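Local coordinates for protein AHL synthase (Burkholderia glumae, PDB 3P2H) that probably makes N-acyl-homoserine lactone quorum-sensing signals from a fatty acyl-ACP and S-adenosyl-L-methionine, releasing S-methyl-5'-thioadenosine, at residues C130-G135 with I177-Q182; A68-T73 with R137-V142; A13-E18 with Y54-D59; A126-A131 with L187-A192; P84-D89 with A163-D168. The protein carries 3 engineered substitutions. All blocks are in the same frame, centred on the assembly; numbering follows the deposited sequence.

Contact 1 (C130-G135 with I177-Q182)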
# COMPACT_ATOMS: atom_id res chain seq x y z
N CYS A 130 -7.55 -6.02 -6.52
CA CYS A 130 -6.45 -6.41 -7.39
C CYS A 130 -5.67 -7.60 -6.83
O CYS A 130 -5.49 -8.62 -7.51
CB CYS A 130 -5.50 -5.23 -7.60
SG CYS A 130 -3.99 -5.68 -8.47
N ALA A 131 -5.21 -7.49 -5.59
CA ALA A 131 -4.44 -8.55 -4.95
C ALA A 131 -5.20 -9.86 -4.93
O ALA A 131 -4.63 -10.93 -5.17
CB ALA A 131 -4.07 -8.13 -3.53
N ALA A 132 -6.49 -9.79 -4.63
CA ALA A 132 -7.32 -10.99 -4.56
C ALA A 132 -7.38 -11.67 -5.93
O ALA A 132 -7.20 -12.88 -6.03
CB ALA A 132 -8.73 -10.62 -4.09
N ARG A 133 -7.62 -10.88 -6.97
CA ARG A 133 -7.68 -11.41 -8.33
C ARG A 133 -6.37 -12.06 -8.75
O ARG A 133 -6.35 -12.86 -9.68
CB ARG A 133 -8.06 -10.30 -9.32
CG ARG A 133 -9.47 -9.78 -9.12
CD ARG A 133 -9.79 -8.63 -10.07
NE ARG A 133 -11.16 -8.17 -9.90
CZ ARG A 133 -11.68 -7.10 -10.50
NH1 ARG A 133 -10.94 -6.37 -11.33
NH2 ARG A 133 -12.95 -6.78 -10.30
N ARG A 134 -5.30 -11.71 -8.06
CA ARG A 134 -3.98 -12.25 -8.35
C ARG A 134 -3.68 -13.45 -7.46
O ARG A 134 -2.56 -13.96 -7.45
CB ARG A 134 -2.91 -11.18 -8.14
CG ARG A 134 -3.01 -10.01 -9.12
CD ARG A 134 -2.79 -10.50 -10.53
NE ARG A 134 -1.38 -10.72 -10.81
CZ ARG A 134 -0.57 -9.79 -11.30
NH1 ARG A 134 -1.04 -8.57 -11.56
NH2 ARG A 134 0.71 -10.07 -11.51
N GLY A 135 -4.69 -13.88 -6.70
CA GLY A 135 -4.54 -15.04 -5.84
C GLY A 135 -4.19 -14.79 -4.38
O GLY A 135 -4.00 -15.74 -3.63
N ILE A 177 -4.05 -7.93 6.76
CA ILE A 177 -5.41 -7.63 6.34
C ILE A 177 -5.86 -8.94 5.68
O ILE A 177 -5.33 -9.32 4.64
CB ILE A 177 -5.51 -6.50 5.29
CG1 ILE A 177 -5.31 -5.14 5.95
CG2 ILE A 177 -6.89 -6.53 4.64
CD1 ILE A 177 -5.50 -3.96 4.99
N ASP A 178 -6.80 -9.63 6.31
CA ASP A 178 -7.30 -10.89 5.75
C ASP A 178 -8.32 -10.60 4.67
O ASP A 178 -9.29 -9.89 4.90
CB ASP A 178 -7.97 -11.76 6.83
CG ASP A 178 -6.98 -12.39 7.78
OD1 ASP A 178 -5.76 -12.29 7.54
OD2 ASP A 178 -7.43 -13.01 8.77
N ILE A 179 -8.09 -11.15 3.48
CA ILE A 179 -9.04 -10.96 2.39
C ILE A 179 -10.13 -12.01 2.57
O ILE A 179 -10.20 -13.00 1.84
CB ILE A 179 -8.35 -11.10 1.02
CG1 ILE A 179 -7.23 -10.07 0.90
CG2 ILE A 179 -9.37 -10.89 -0.10
CD1 ILE A 179 -6.41 -10.15 -0.39
N ASP A 180 -10.97 -11.80 3.58
CA ASP A 180 -12.05 -12.72 3.88
C ASP A 180 -13.40 -12.05 3.66
O ASP A 180 -13.47 -10.91 3.19
CB ASP A 180 -11.93 -13.22 5.33
CG ASP A 180 -11.90 -12.09 6.35
OD1 ASP A 180 -12.23 -10.93 5.99
OD2 ASP A 180 -11.54 -12.36 7.52
N ALA A 181 -14.48 -12.75 4.02
CA ALA A 181 -15.83 -12.22 3.85
C ALA A 181 -16.00 -10.83 4.47
O ALA A 181 -16.59 -9.94 3.86
CB ALA A 181 -16.85 -13.19 4.43
N GLN A 182 -15.47 -10.65 5.67
CA GLN A 182 -15.58 -9.37 6.37
C GLN A 182 -14.92 -8.23 5.61
O GLN A 182 -15.52 -7.18 5.40
CB GLN A 182 -14.94 -9.47 7.76
CG GLN A 182 -15.16 -8.23 8.61
CD GLN A 182 -14.38 -8.26 9.92
OE1 GLN A 182 -14.38 -9.26 10.63
NE2 GLN A 182 -13.72 -7.16 10.24
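A131 and A132 offer their methyl groups to the forked side chain of I179, and this apolar packing is the whole of the contact. The gamma-methyl branch lies against A132, with I179 CG2 4.1 Å from A132 CB. The longer branch runs on to A131, where I179 CD1 sits at a looser 4.4 Å from A131 CB. With CG2 anti to the backbone N of I179 and CG1 beside that N (chi1 -59°), one branched residue can address both alanines. Their small side chains let it come close to the helix, and I179 itself is buried.

The contact joins the C-terminal end of helix 120-133, which covers the sheet, to the end of strand 170-178 of that sheet, in an acetyltransferase-like fold.

Backbone hydrogen bonds shape both partners. The helix ends in a Schellman motif: G135 N reaches A132 O at 2.8 Å and A136 N reaches A131 O, while G135, as a glycine, accepts the positive phi of 96°. On the other side I179 is the centre of an inverse gamma turn, closed by a weak bond from D180 N to D178 O. D180 then serves as N-cap of helix 181-186, its OD1 accepting from T183 N.

Contact 2 (A68-T73 with R137-V142). With NOO (N-(3-oxocyclohex-1-en-1-yl)octanamide), chain C.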
# COMPACT_ATOMS: atom_id res chain seq x y z
N ALA A 68 -0.84 3.54 -3.95
CA ALA A 68 -0.58 2.30 -3.24
C ALA A 68 0.33 1.44 -4.10
O ALA A 68 0.32 1.54 -5.32
CB ALA A 68 -1.88 1.57 -2.95
N ARG A 69 1.13 0.62 -3.43
CA ARG A 69 2.06 -0.26 -4.11
C ARG A 69 1.79 -1.68 -3.66
O ARG A 69 1.63 -1.93 -2.46
CB ARG A 69 3.50 0.15 -3.77
CG ARG A 69 4.56 -0.71 -4.42
CD ARG A 69 5.92 -0.04 -4.38
NE ARG A 69 6.54 -0.06 -3.06
CZ ARG A 69 7.72 0.47 -2.79
NH1 ARG A 69 8.41 1.07 -3.75
NH2 ARG A 69 8.23 0.38 -1.57
N LEU A 70 1.72 -2.61 -4.61
CA LEU A 70 1.48 -4.01 -4.30
C LEU A 70 2.62 -4.88 -4.83
O LEU A 70 3.03 -4.75 -5.98
CB LEU A 70 0.15 -4.48 -4.92
CG LEU A 70 -1.11 -3.94 -4.23
CD1 LEU A 70 -2.34 -4.29 -5.06
CD2 LEU A 70 -1.23 -4.55 -2.85
N LEU A 71 3.13 -5.75 -3.97
CA LEU A 71 4.22 -6.65 -4.33
C LEU A 71 3.95 -8.05 -3.82
O LEU A 71 3.40 -8.23 -2.74
CB LEU A 71 5.54 -6.17 -3.71
CG LEU A 71 6.16 -4.86 -4.19
CD1 LEU A 71 7.30 -4.48 -3.24
CD2 LEU A 71 6.66 -5.02 -5.62
N PRO A 72 4.31 -9.08 -4.60
CA PRO A 72 4.08 -10.45 -4.16
C PRO A 72 5.18 -10.79 -3.16
O PRO A 72 6.33 -10.37 -3.33
CB PRO A 72 4.21 -11.25 -5.45
CG PRO A 72 5.27 -10.51 -6.19
CD PRO A 72 4.88 -9.05 -5.96
N THR A 73 4.86 -11.54 -2.11
CA THR A 73 5.88 -11.88 -1.13
C THR A 73 6.87 -12.93 -1.63
O THR A 73 7.90 -13.16 -0.99
CB THR A 73 5.26 -12.38 0.19
OG1 THR A 73 4.35 -13.45 -0.08
CG2 THR A 73 4.55 -11.23 0.90
N ARG A 137 -4.62 -14.02 -0.47
CA ARG A 137 -5.63 -14.29 0.55
C ARG A 137 -5.40 -13.36 1.74
O ARG A 137 -6.24 -13.24 2.63
CB ARG A 137 -5.57 -15.75 0.98
CG ARG A 137 -6.02 -16.69 -0.14
CD ARG A 137 -5.78 -18.15 0.18
NE ARG A 137 -6.33 -19.00 -0.88
CZ ARG A 137 -6.34 -20.33 -0.86
NH1 ARG A 137 -5.82 -20.98 0.17
NH2 ARG A 137 -6.89 -21.01 -1.85
N GLN A 138 -4.24 -12.70 1.74
CA GLN A 138 -3.88 -11.75 2.79
C GLN A 138 -2.92 -10.69 2.27
O GLN A 138 -2.19 -10.90 1.30
CB GLN A 138 -3.18 -12.45 3.95
CG GLN A 138 -4.03 -13.35 4.81
CD GLN A 138 -3.18 -14.04 5.87
OE1 GLN A 138 -2.28 -14.81 5.54
NE2 GLN A 138 -3.46 -13.76 7.13
N LEU A 139 -2.96 -9.53 2.93
CA LEU A 139 -2.06 -8.44 2.62
C LEU A 139 -1.27 -8.22 3.90
O LEU A 139 -1.78 -8.45 5.00
CB LEU A 139 -2.81 -7.15 2.28
CG LEU A 139 -3.65 -7.10 1.01
CD1 LEU A 139 -4.27 -5.72 0.90
CD2 LEU A 139 -2.80 -7.41 -0.20
N ILE A 140 -0.01 -7.80 3.76
CA ILE A 140 0.83 -7.53 4.91
C ILE A 140 1.64 -6.28 4.62
O ILE A 140 1.92 -5.97 3.46
CB ILE A 140 1.77 -8.72 5.21
CG1 ILE A 140 2.45 -8.51 6.57
CG2 ILE A 140 2.81 -8.87 4.11
CD1 ILE A 140 3.22 -9.71 7.07
N GLY A 141 2.00 -5.53 5.66
CA GLY A 141 2.77 -4.32 5.44
C GLY A 141 2.88 -3.44 6.67
O GLY A 141 2.06 -3.51 7.58
N VAL A 142 3.91 -2.61 6.69
CA VAL A 142 4.12 -1.70 7.80
C VAL A 142 3.15 -0.55 7.62
O VAL A 142 3.13 0.10 6.57
CB VAL A 142 5.56 -1.15 7.82
CG1 VAL A 142 5.73 -0.19 8.98
CG2 VAL A 142 6.54 -2.30 7.92
C1 NOO C . -0.24 7.45 5.98
O1 NOO C . -0.91 7.81 6.95
C2 NOO C . 0.08 5.99 5.72
C3 NOO C . 1.26 5.59 5.07
C4 NOO C . 2.13 6.70 4.43
C5 NOO C . 1.32 7.97 3.94
C6 NOO C . 0.33 8.52 5.00
N7 NOO C . 1.75 4.22 4.96
C8 NOO C . 2.30 3.44 3.91
O8 NOO C . 3.25 3.77 3.21
C9 NOO C . 1.70 2.05 3.60
C10 NOO C . 0.70 1.39 4.59
C11 NOO C . 0.81 -0.16 4.48
C12 NOO C . -0.56 -0.85 4.59
C13 NOO C . -0.41 -2.39 4.60
C14 NOO C . -1.50 -3.07 5.44
C15 NOO C . -1.49 -4.59 5.26
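L70 lies opposite L139, and T73 opposite I140, with CA atoms 8.9 Å and 9.0 Å apart respectively, because strand 97-105 runs between these two segments in the sheet and they meet through side chains alone. The leucines touch by their branch ends, L70 CD2 to L139 CD2 at 4.2 Å. Neither CB points straight at the partner. In L139, CG stands anti to the carbonyl carbon (chi1 -67°), and the branched end is what closes the distance. Both leucines also pack against helix 120-133, L70 on C130 and L139 on V128 and A131, an apolar setting that suits long branched residues.

The second pair is T73 CG2 with I140 CG2, 4.3 Å apart. Threonine fits here because it is two-faced: the methyl meets isoleucine, while OG1 is bonded to V97 O and S94 N.

Beyond the leucines, the segment 137-142 lines the octanamide chain of the inhibitor. Its terminal C15 lies 4.1 Å from L139 CB and 3.6 Å from I140 C. G141, having no side chain, lets the tail pass close to its backbone. V142 also touches the bound MTA. The acyl tail thus follows strand 138-144, whose parallel pairing with strand 97-105 is consistent with the central strands of the GNAT fold, which part to take the acyl donor in relatives.

Contact 3 (A13-E18 with Y54-D59)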
# COMPACT_ATOMS: atom_id res chain seq x y z
N ALA A 13 5.98 6.18 -19.16
CA ALA A 13 6.77 7.32 -18.68
C ALA A 13 6.00 8.42 -17.94
O ALA A 13 6.38 8.81 -16.84
CB ALA A 13 7.54 7.93 -19.85
N HIS A 14 4.92 8.92 -18.54
CA HIS A 14 4.17 9.99 -17.91
C HIS A 14 3.52 9.61 -16.59
O HIS A 14 3.41 10.45 -15.69
CB HIS A 14 3.11 10.56 -18.87
CG HIS A 14 2.07 9.57 -19.28
ND1 HIS A 14 2.34 8.51 -20.12
CD2 HIS A 14 0.76 9.48 -18.97
CE1 HIS A 14 1.23 7.81 -20.31
NE2 HIS A 14 0.26 8.38 -19.62
N ILE A 15 3.11 8.36 -16.45
CA ILE A 15 2.49 7.89 -15.21
C ILE A 15 3.56 7.75 -14.13
O ILE A 15 3.34 8.07 -12.97
CB ILE A 15 1.79 6.53 -15.40
CG1 ILE A 15 0.68 6.66 -16.44
CG2 ILE A 15 1.23 6.04 -14.08
CD1 ILE A 15 -0.39 7.66 -16.08
N ALA A 16 4.73 7.25 -14.53
CA ALA A 16 5.84 7.08 -13.61
C ALA A 16 6.26 8.43 -13.04
O ALA A 16 6.53 8.54 -11.84
CB ALA A 16 7.03 6.42 -14.34
N ALA A 17 6.29 9.45 -13.88
CA ALA A 17 6.67 10.79 -13.44
C ALA A 17 5.60 11.39 -12.52
O ALA A 17 5.91 11.94 -11.47
CB ALA A 17 6.89 11.69 -14.65
N GLU A 18 4.35 11.25 -12.92
CA GLU A 18 3.24 11.79 -12.14
C GLU A 18 3.11 11.11 -10.77
O GLU A 18 2.88 11.78 -9.76
CB GLU A 18 1.95 11.63 -12.94
CG GLU A 18 0.72 12.19 -12.27
CD GLU A 18 -0.50 12.09 -13.15
OE1 GLU A 18 -0.52 11.22 -14.05
OE2 GLU A 18 -1.45 12.88 -12.94
N TYR A 54 0.63 -1.00 -9.14
CA TYR A 54 0.30 0.30 -8.54
C TYR A 54 -1.17 0.67 -8.63
O TYR A 54 -1.87 0.35 -9.60
CB TYR A 54 1.09 1.42 -9.21
CG TYR A 54 2.59 1.32 -9.08
CD1 TYR A 54 3.23 1.65 -7.89
CD2 TYR A 54 3.36 0.89 -10.16
CE1 TYR A 54 4.62 1.56 -7.78
CE2 TYR A 54 4.74 0.80 -10.06
CZ TYR A 54 5.36 1.14 -8.87
OH TYR A 54 6.73 1.04 -8.78
N VAL A 55 -1.64 1.38 -7.61
CA VAL A 55 -3.00 1.86 -7.56
C VAL A 55 -2.89 3.37 -7.44
O VAL A 55 -2.16 3.87 -6.59
CB VAL A 55 -3.77 1.32 -6.33
CG1 VAL A 55 -5.19 1.88 -6.32
CG2 VAL A 55 -3.78 -0.20 -6.34
N LEU A 56 -3.60 4.10 -8.30
CA LEU A 56 -3.59 5.56 -8.24
C LEU A 56 -5.03 6.05 -8.12
O LEU A 56 -5.92 5.53 -8.78
CB LEU A 56 -2.98 6.19 -9.51
CG LEU A 56 -1.57 5.83 -9.98
CD1 LEU A 56 -1.09 6.91 -10.94
CD2 LEU A 56 -0.62 5.74 -8.81
N GLY A 57 -5.25 7.02 -7.25
CA GLY A 57 -6.58 7.57 -7.10
C GLY A 57 -6.51 8.95 -7.72
O GLY A 57 -5.52 9.64 -7.54
N ARG A 58 -7.54 9.34 -8.47
CA ARG A 58 -7.55 10.66 -9.12
C ARG A 58 -8.82 11.43 -8.77
O ARG A 58 -9.90 10.85 -8.70
CB ARG A 58 -7.43 10.51 -10.64
CG ARG A 58 -6.08 9.96 -11.11
CD ARG A 58 -6.07 9.71 -12.61
NE ARG A 58 -4.80 9.18 -13.10
CZ ARG A 58 -3.72 9.92 -13.35
NH1 ARG A 58 -3.74 11.24 -13.15
NH2 ARG A 58 -2.62 9.35 -13.81
N ASP A 59 -8.69 12.73 -8.55
CA ASP A 59 -9.84 13.56 -8.18
C ASP A 59 -10.65 14.01 -9.39
O ASP A 59 -10.36 13.60 -10.52
CB ASP A 59 -9.38 14.78 -7.37
CG ASP A 59 -8.51 15.75 -8.17
OD1 ASP A 59 -7.84 16.58 -7.53
OD2 ASP A 59 -8.50 15.70 -9.42
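E18 and R58 form a double-pronged salt bridge, the guanidinium gripping the carboxylate end-on. R58 NH2 donates to E18 OE1 at 2.8 Å with an N-H...O angle of 165°, and R58 NH1 donates to E18 OE2, also at 2.8 Å. Both oxygens lie near the guanidinium plane, yet each is approached from above the carboxylate plane, for the two flat groups are turned 56° apart. I15 completes the first shell. I15 CD1 comes to the guanidinium edge, 3.6 Å from R58 NH2, and I15 CG2 rests 4.0 Å from L56 CD1, so the ionic pair is flanked by an apolar one. Two branched aliphatic residues suit this buried spot between helix and sheet.

The axes of segments 13-18 and 54-58 cross at 74°, 11.4 Å apart at their closest; helix 13-30 is one of the helices packed on the sheet of this acetyltransferase-like fold. L56 and R58 look toward that helix, whereas V55, on the other face of the strand, meets M123 and A126 of helix 120-133.

Further out, E18 leaves the helix with CG anti to its backbone N and R58 is extended from CG to NE; two long side chains coming from opposite directions span the gap. R58 NH1 has a second partner in G62 O, which should limit the rotation of the guanidinium, and I64 of the next strand touches E18, L56 and R58 alike.

Contact 4 (A126-A131 with L187-A192)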
# COMPACT_ATOMS: atom_id res chain seq x y z
N ALA A 126 -9.55 -0.94 -4.02
CA ALA A 126 -8.88 -1.22 -5.29
C ALA A 126 -7.71 -2.16 -5.07
O ALA A 126 -7.55 -3.14 -5.80
CB ALA A 126 -8.40 0.09 -5.92
N ALA A 127 -6.89 -1.87 -4.07
CA ALA A 127 -5.74 -2.70 -3.76
C ALA A 127 -6.17 -4.12 -3.43
O ALA A 127 -5.66 -5.09 -4.00
CB ALA A 127 -4.98 -2.10 -2.58
N VAL A 128 -7.12 -4.26 -2.51
CA VAL A 128 -7.60 -5.58 -2.12
C VAL A 128 -8.13 -6.36 -3.32
O VAL A 128 -7.73 -7.50 -3.55
CB VAL A 128 -8.71 -5.48 -1.06
CG1 VAL A 128 -9.36 -6.85 -0.83
CG2 VAL A 128 -8.11 -4.95 0.25
N GLU A 129 -9.01 -5.73 -4.09
CA GLU A 129 -9.60 -6.34 -5.27
C GLU A 129 -8.52 -6.88 -6.20
O GLU A 129 -8.55 -8.04 -6.61
CB GLU A 129 -10.44 -5.30 -6.00
CG GLU A 129 -11.38 -5.86 -7.04
CD GLU A 129 -12.31 -4.79 -7.57
OE1 GLU A 129 -13.52 -5.08 -7.72
OE2 GLU A 129 -11.83 -3.66 -7.85
N CYS A 130 -7.55 -6.02 -6.52
CA CYS A 130 -6.45 -6.41 -7.39
C CYS A 130 -5.67 -7.60 -6.83
O CYS A 130 -5.49 -8.62 -7.51
CB CYS A 130 -5.50 -5.23 -7.60
SG CYS A 130 -3.99 -5.68 -8.47
N ALA A 131 -5.21 -7.49 -5.59
CA ALA A 131 -4.44 -8.55 -4.95
C ALA A 131 -5.20 -9.86 -4.93
O ALA A 131 -4.63 -10.93 -5.17
CB ALA A 131 -4.07 -8.13 -3.53
N LEU A 187 -15.54 -3.50 2.05
CA LEU A 187 -15.05 -2.74 0.91
C LEU A 187 -15.99 -2.78 -0.29
O LEU A 187 -15.67 -2.23 -1.34
CB LEU A 187 -13.67 -3.25 0.50
CG LEU A 187 -12.59 -3.14 1.59
CD1 LEU A 187 -11.34 -3.90 1.18
CD2 LEU A 187 -12.29 -1.67 1.84
N ASP A 188 -17.14 -3.42 -0.13
CA ASP A 188 -18.13 -3.53 -1.20
C ASP A 188 -17.60 -4.27 -2.42
O ASP A 188 -17.90 -3.91 -3.55
CB ASP A 188 -18.61 -2.14 -1.62
CG ASP A 188 -19.64 -1.58 -0.66
OD1 ASP A 188 -19.87 -0.36 -0.69
OD2 ASP A 188 -20.22 -2.38 0.11
N LEU A 189 -16.82 -5.32 -2.17
CA LEU A 189 -16.25 -6.11 -3.25
C LEU A 189 -17.00 -7.44 -3.42
O LEU A 189 -17.72 -7.88 -2.52
CB LEU A 189 -14.78 -6.38 -2.97
CG LEU A 189 -13.93 -5.12 -2.79
CD1 LEU A 189 -12.52 -5.50 -2.35
CD2 LEU A 189 -13.91 -4.33 -4.09
N ASP A 190 -16.81 -8.05 -4.58
CA ASP A 190 -17.44 -9.32 -4.90
C ASP A 190 -17.10 -10.37 -3.85
O ASP A 190 -15.93 -10.74 -3.69
CB ASP A 190 -16.97 -9.77 -6.28
CG ASP A 190 -17.53 -11.11 -6.67
OD1 ASP A 190 -18.60 -11.47 -6.15
OD2 ASP A 190 -16.91 -11.78 -7.52
N PRO A 191 -18.11 -10.88 -3.13
CA PRO A 191 -17.85 -11.90 -2.11
C PRO A 191 -17.17 -13.15 -2.66
O PRO A 191 -16.43 -13.83 -1.95
CB PRO A 191 -19.24 -12.18 -1.53
CG PRO A 191 -20.15 -11.87 -2.66
CD PRO A 191 -19.56 -10.62 -3.24
N ALA A 192 -17.41 -13.44 -3.93
CA ALA A 192 -16.82 -14.60 -4.58
C ALA A 192 -15.29 -14.51 -4.58
O ALA A 192 -14.60 -15.51 -4.71
CB ALA A 192 -17.33 -14.72 -6.01
O HOH W 1 -15.15 -6.66 -6.70
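E129 crosses L189 at a slant, and each of its carbons beyond CA meets the same methyl. E129 CB starts 4.1 Å from L189 CD2, and CG follows at 4.2 Å. The carboxylate carbon CD is nearer, 3.9 Å from L189 CD2, and the tip, E129 OE1, comes within 3.7 Å of L189 CD2. The side chain runs this course because CG is anti to the backbone N (chi1 -166°) and the chain stays extended beyond it, keeping its aliphatic part against the leucine methyl while the charged end passes by. There OE1 changes partners: it forms a salt bridge with R133 NH2 and accepts from a water, whose oxygen lies 3.0 Å from D190 N and accepts a hydrogen bond from it. Glutamate suits a partly exposed place that needs both a hydrocarbon flank and a charge.

The contact binds the C-terminal tail, after helix 181-186, onto helix 120-133, the connection between parallel strands 97-105 and 138-144 in this acetyltransferase-like fold.

V128, the buried residue before E129, serves two leucines. Its CG2 is pressed closely against L187 CD1, 3.5 Å away, the side chains at about a right angle. Its other branch, CG1, meets L189 CD1 at 3.8 Å. Branching at CB lets V128 meet both leucines at once, CG2 chiefly L187 and CG1 chiefly L189. The backbone bends between and after the leucines: D188, with positive phi, ends the preceding helix in a Schellman motif, and D190 OD1 accepts from A192 N at 3.2 Å in an Asx turn.

Contact 5 (P84-D89 with A163-D168)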
# COMPACT_ATOMS: atom_id res chain seq x y z
N PRO A 84 12.50 -6.50 8.81
CA PRO A 84 12.11 -7.83 9.28
C PRO A 84 11.95 -7.95 10.80
O PRO A 84 11.21 -8.81 11.28
CB PRO A 84 13.23 -8.72 8.75
CG PRO A 84 14.42 -7.81 8.81
CD PRO A 84 13.87 -6.51 8.26
N HIS A 85 12.65 -7.09 11.54
CA HIS A 85 12.60 -7.12 12.99
C HIS A 85 11.28 -6.62 13.56
O HIS A 85 11.04 -6.70 14.77
CB HIS A 85 13.77 -6.30 13.57
CG HIS A 85 13.85 -4.91 13.03
ND1 HIS A 85 12.97 -3.91 13.38
CD2 HIS A 85 14.71 -4.35 12.14
CE1 HIS A 85 13.27 -2.80 12.73
NE2 HIS A 85 14.33 -3.04 11.97
N LEU A 86 10.41 -6.10 12.70
CA LEU A 86 9.12 -5.61 13.16
C LEU A 86 8.14 -6.77 13.27
O LEU A 86 7.07 -6.62 13.85
CB LEU A 86 8.55 -4.57 12.19
CG LEU A 86 9.21 -3.19 12.12
CD1 LEU A 86 8.34 -2.28 11.26
CD2 LEU A 86 9.36 -2.61 13.50
N LEU A 87 8.53 -7.92 12.73
CA LEU A 87 7.68 -9.10 12.73
C LEU A 87 7.84 -10.02 13.92
O LEU A 87 8.94 -10.23 14.43
CB LEU A 87 7.92 -9.90 11.45
CG LEU A 87 7.42 -9.28 10.15
CD1 LEU A 87 7.86 -10.15 8.99
CD2 LEU A 87 5.90 -9.16 10.19
N ALA A 88 6.71 -10.59 14.34
CA ALA A 88 6.70 -11.53 15.45
C ALA A 88 7.37 -12.79 14.93
O ALA A 88 8.17 -13.41 15.62
CB ALA A 88 5.27 -11.82 15.87
N ASP A 89 7.04 -13.13 13.68
CA ASP A 89 7.59 -14.32 13.03
C ASP A 89 8.39 -13.95 11.78
O ASP A 89 8.50 -12.78 11.41
CB ASP A 89 6.45 -15.26 12.64
CG ASP A 89 5.57 -15.61 13.83
OD1 ASP A 89 6.12 -16.06 14.85
OD2 ASP A 89 4.34 -15.43 13.73
N ALA A 163 4.55 -6.27 17.24
CA ALA A 163 4.26 -5.25 18.24
C ALA A 163 4.55 -3.88 17.66
O ALA A 163 5.44 -3.72 16.84
CB ALA A 163 5.13 -5.49 19.49
N PRO A 164 3.77 -2.86 18.07
CA PRO A 164 3.98 -1.50 17.56
C PRO A 164 5.30 -0.89 18.03
O PRO A 164 5.80 -1.20 19.10
CB PRO A 164 2.77 -0.74 18.09
CG PRO A 164 2.44 -1.47 19.35
CD PRO A 164 2.60 -2.91 18.96
N VAL A 165 5.86 -0.03 17.19
CA VAL A 165 7.13 0.62 17.48
C VAL A 165 7.09 2.01 16.86
O VAL A 165 6.42 2.23 15.86
CB VAL A 165 8.30 -0.18 16.87
CG1 VAL A 165 8.17 -0.21 15.36
CG2 VAL A 165 9.62 0.41 17.29
N SER A 166 7.80 2.95 17.48
CA SER A 166 7.85 4.31 16.96
C SER A 166 9.18 4.48 16.23
O SER A 166 10.24 4.40 16.84
CB SER A 166 7.72 5.31 18.11
OG SER A 166 7.70 6.65 17.64
N ILE A 167 9.11 4.68 14.92
CA ILE A 167 10.31 4.85 14.11
C ILE A 167 10.50 6.31 13.74
O ILE A 167 9.69 6.90 13.02
CB ILE A 167 10.23 4.01 12.82
CG1 ILE A 167 10.08 2.53 13.17
CG2 ILE A 167 11.47 4.24 11.97
CD1 ILE A 167 9.81 1.64 11.98
N ASP A 168 11.59 6.89 14.24
CA ASP A 168 11.90 8.30 14.00
C ASP A 168 10.71 9.14 14.39
O ASP A 168 10.32 10.06 13.68
CB ASP A 168 12.24 8.53 12.52
CG ASP A 168 13.60 7.98 12.15
OD1 ASP A 168 13.87 7.85 10.93
OD2 ASP A 168 14.40 7.68 13.07
O HOH W 2 5.31 -4.54 14.19
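L86 and V165 meet at about a right angle, the end of the leucine set against one branch of the valine. L86 CD2 and V165 CG1 are only 3.3 Å apart, tighter than ordinary van der Waals contact. Two torsions bring them together. V165 places CG1 between its backbone N and its carbonyl carbon (chi1 63°), the crowded position. L86 holds CG anti to the carbonyl carbon, so that its branched end swings nearer to strand 165-167 than its CB direction alone would take it.

The second leucine methyl turns to I167, with L86 CD1 4.2 Å from I167 CD1. L86 thus straddles two residues on the same face of the strand; V142 of strand 138-144 adds to the packing around L86. The I167 side chain itself comes within about 5 Å of the bound MTA.

Beside this apolar patch the backbones are joined by water. One molecule donates both to L86 O at 2.7 Å and to A163 O at 2.8 Å. Chemically, then, the loop 84-89 meets the strand through an apolar contact at L86 and a water bridge that satisfies two carbonyls, without direct polar contact between the segments.

In the fold
From the N terminus, contact 3 closes first, laying helix 13-30 on strand 53-58 before any other contact opens. Strand 64-72 then starts contact 2 and the loop 84-89 starts contact 5. Helix 120-133 opens contacts 4 and 1 from overlapping residues. Contact 2 closes next, at strand 138-144, crossing contacts 5, 4 and 1. Contact 5 closes at strand 165-167, crossing contacts 1 and 4, which close last, at the end of strand 170-178 and in the C-terminal tail, contact 1 closing inside contact 4. Contacts 1, 2 and 4 touch one another around helix 120-133, whereas contacts 3 and 5, with centres about 30 Å apart, lie on opposite sides of the chain's centre.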